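Local structure of sgbp-b (Bacteroides uniformis, 7K44) at residues A[209-214]-A[377-383]. The protein probably binds xyloglucan at the bacterial cell surface, as a glycan-binding component of a polysaccharide utilization locus. Numbering follows the deposited sequence.
Sequences NIVLNY and FDNFRVV. With CA (calcium ion), chain B.
The ring of Phe380 receives Leu212 O at its edge, in the ring plane, while Leu212 CD2 meets CD1 of that ring obliquely at 3.7 Å; the two side chains run alongside each other and point the same way. Tyr214 turns its own ring edge to Phe377 O, 3.7 Å from CE2, and takes Leu212 CG over the rim of one face. Its hydroxyl is hydrogen-bonded to Asn263, and strand 357-364 packs against Phe380 through Leu358 and Leu360. Backbone pairing is antiparallel but slips by one residue: Val211 N donates to Phe380 O (2.8 Å) and Leu212 N adds a weaker bond to the same oxygen, the signature of a classic beta bulge, placed where segment 209-214 turns a corner beside the long strand 371-384 of the xyloglucan-binding domain. Past the bulge, Phe380 N donates to Leu212 O with a C=O...N angle of 163°. Before it, Asn209 grips Val382 twice: its O accepts from Val382 N, and its ND2 reaches Val382 O at 2.9 Å, in both the carbonyl and the amide planes. Chi1 of -64° sets CG of Asn209 beside its backbone N, and from there ND2 meets that oxygen. A leucine here would probably leave Val382 O without this donor. At the other end a calcium ion joins the segments: Asn213 O binds it at 2.4 Å and Asp378 chelates it with both carboxylate oxygens, so the 3.0 Å approach of Asn213 O to Asp378 OD1 reflects shared coordination. Asp215, Asp241 and Lys243 complete the protein ligands. Asn379, whose stronger polar partner is Asp241, accepts at OD1 from a metal-bound water (2.7 Å) and from a second water to which Asn213 ND2 donates; Asn213 OD1 accepts from Ile217 N.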
loop_
_atom_site.group_PDB
_atom_site.type_symbol
_atom_site.label_atom_id
_atom_site.label_comp_id
_atom_site.label_asym_id
_atom_site.label_seq_id
_atom_site.Cartn_x
_atom_site.Cartn_y
_atom_site.Cartn_z
ATOM N N ASN A 209 13.490 4.164 13.832
ATOM C CA ASN A 209 13.152 5.554 13.570
ATOM C C ASN A 209 11.938 6.033 14.353
ATOM O O ASN A 209 11.513 7.177 14.173
ATOM C CB ASN A 209 12.921 5.765 12.074
ATOM C CG ASN A 209 14.170 5.519 11.259
ATOM O OD1 ASN A 209 14.705 4.402 11.251
ATOM N ND2 ASN A 209 14.644 6.551 10.571
ATOM N N ILE A 210 11.396 5.194 15.241
ATOM C CA ILE A 210 10.246 5.563 16.058
ATOM C C ILE A 210 10.661 6.594 17.099
ATOM O O ILE A 210 11.667 6.418 17.804
ATOM C CB ILE A 210 9.668 4.306 16.729
ATOM C CG1 ILE A 210 8.925 3.445 15.711
ATOM C CG2 ILE A 210 8.736 4.679 17.886
ATOM C CD1 ILE A 210 7.559 4.015 15.309
ATOM N N VAL A 211 9.889 7.683 17.191
ATOM C CA VAL A 211 10.097 8.720 18.201
ATOM C C VAL A 211 9.016 8.725 19.274
ATOM O O VAL A 211 9.208 9.358 20.331
ATOM C CB VAL A 211 10.251 10.122 17.574
ATOM C CG1 VAL A 211 11.383 10.117 16.560
ATOM C CG2 VAL A 211 8.941 10.580 16.924
ATOM N N LEU A 212 7.894 8.050 19.043
ATOM C CA LEU A 212 6.812 7.991 20.026
ATOM C C LEU A 212 5.941 6.795 19.695
ATOM O O LEU A 212 5.366 6.726 18.603
ATOM C CB LEU A 212 5.973 9.265 19.986
ATOM C CG LEU A 212 4.697 9.239 20.835
ATOM C CD1 LEU A 212 5.015 9.113 22.337
ATOM C CD2 LEU A 212 3.853 10.474 20.611
ATOM N N ASN A 213 5.826 5.858 20.637
ATOM C CA ASN A 213 4.938 4.721 20.434
ATOM C C ASN A 213 4.059 4.404 21.631
ATOM O O ASN A 213 3.340 3.403 21.594
ATOM C CB ASN A 213 5.690 3.459 19.956
ATOM C CG ASN A 213 6.606 2.877 21.006
ATOM O OD1 ASN A 213 6.593 3.288 22.170
ATOM N ND2 ASN A 213 7.419 1.915 20.593
ATOM N N TYR A 214 4.100 5.213 22.684
ATOM C CA TYR A 214 3.264 5.044 23.871
ATOM C C TYR A 214 3.563 3.770 24.636
ATOM O O TYR A 214 2.802 3.408 25.551
ATOM C CB TYR A 214 1.778 5.132 23.542
ATOM C CG TYR A 214 1.385 6.451 22.914
ATOM C CD1 TYR A 214 1.576 7.646 23.599
ATOM C CD2 TYR A 214 0.805 6.493 21.660
ATOM C CE1 TYR A 214 1.206 8.862 23.041
ATOM C CE2 TYR A 214 0.422 7.693 21.082
ATOM C CZ TYR A 214 0.619 8.873 21.784
ATOM O OH TYR A 214 0.239 10.084 21.266
ATOM N N PHE A 377 -4.089 6.838 17.242
ATOM C CA PHE A 377 -2.782 7.234 16.730
ATOM C C PHE A 377 -1.692 6.401 17.394
ATOM O O PHE A 377 -1.755 6.126 18.600
ATOM C CB PHE A 377 -2.503 8.706 17.085
ATOM C CG PHE A 377 -3.445 9.680 16.454
ATOM C CD1 PHE A 377 -4.640 10.017 17.068
ATOM C CD2 PHE A 377 -3.124 10.271 15.238
ATOM C CE1 PHE A 377 -5.499 10.926 16.471
ATOM C CE2 PHE A 377 -3.986 11.171 14.641
ATOM C CZ PHE A 377 -5.175 11.489 15.257
ATOM N N ASP A 378 -0.659 6.045 16.629
ATOM C CA ASP A 378 0.460 5.288 17.175
ATOM C C ASP A 378 1.651 5.395 16.237
ATOM O O ASP A 378 1.536 5.806 15.073
ATOM C CB ASP A 378 0.069 3.811 17.357
ATOM C CG ASP A 378 0.889 3.076 18.434
ATOM O OD1 ASP A 378 1.861 3.604 19.030
ATOM O OD2 ASP A 378 0.519 1.902 18.672
ATOM N N ASN A 379 2.806 4.989 16.759
ATOM C CA ASN A 379 4.000 4.713 15.953
ATOM C C ASN A 379 4.445 5.913 15.117
ATOM O O ASN A 379 4.558 5.831 13.897
ATOM C CB ASN A 379 3.812 3.461 15.094
ATOM C CG ASN A 379 3.945 2.190 15.900
ATOM O OD1 ASN A 379 4.563 2.188 16.963
ATOM N ND2 ASN A 379 3.390 1.094 15.382
ATOM N N PHE A 380 4.725 7.027 15.798
ATOM C CA PHE A 380 5.303 8.180 15.119
ATOM C C PHE A 380 6.781 7.911 14.854
ATOM O O PHE A 380 7.530 7.533 15.762
ATOM C CB PHE A 380 5.139 9.445 15.964
ATOM C CG PHE A 380 3.712 9.858 16.183
ATOM C CD1 PHE A 380 2.953 9.281 17.192
ATOM C CD2 PHE A 380 3.135 10.835 15.395
ATOM C CE1 PHE A 380 1.630 9.666 17.411
ATOM C CE2 PHE A 380 1.812 11.230 15.598
ATOM C CZ PHE A 380 1.059 10.640 16.599
ATOM N N ARG A 381 7.201 8.095 13.602
ATOM C CA ARG A 381 8.581 7.865 13.196
ATOM C C ARG A 381 9.016 8.982 12.261
ATOM O O ARG A 381 8.186 9.624 11.615
ATOM C CB ARG A 381 8.783 6.498 12.518
ATOM C CG ARG A 381 7.937 6.249 11.267
ATOM C CD ARG A 381 6.691 5.441 11.568
ATOM N NE ARG A 381 6.011 4.961 10.357
ATOM C CZ ARG A 381 4.784 4.450 10.359
ATOM N NH1 ARG A 381 4.226 4.032 9.213
ATOM N NH2 ARG A 381 4.111 4.333 11.510
ATOM N N VAL A 382 10.324 9.234 12.221
ATOM C CA VAL A 382 10.915 10.179 11.272
ATOM C C VAL A 382 11.718 9.367 10.267
ATOM O O VAL A 382 12.665 8.665 10.649
ATOM C CB VAL A 382 11.804 11.225 11.965
ATOM C CG1 VAL A 382 12.412 12.145 10.901
ATOM C CG2 VAL A 382 11.015 12.023 12.992
ATOM N N VAL A 383 11.347 9.469 8.981
ATOM C CA VAL A 383 11.888 8.601 7.941
ATOM C C VAL A 383 12.136 9.399 6.670
ATOM O O VAL A 383 11.542 10.451 6.440
ATOM C CB VAL A 383 10.945 7.417 7.623
ATOM C CG1 VAL A 383 10.853 6.449 8.800
ATOM C CG2 VAL A 383 9.579 7.924 7.212
HETATM CA CA CA B . 2.037 1.604 20.604
HETATM O O HOH W 1 7.081 1.083 17.783
HETATM O O HOH W 2 3.852 0.897 19.187
#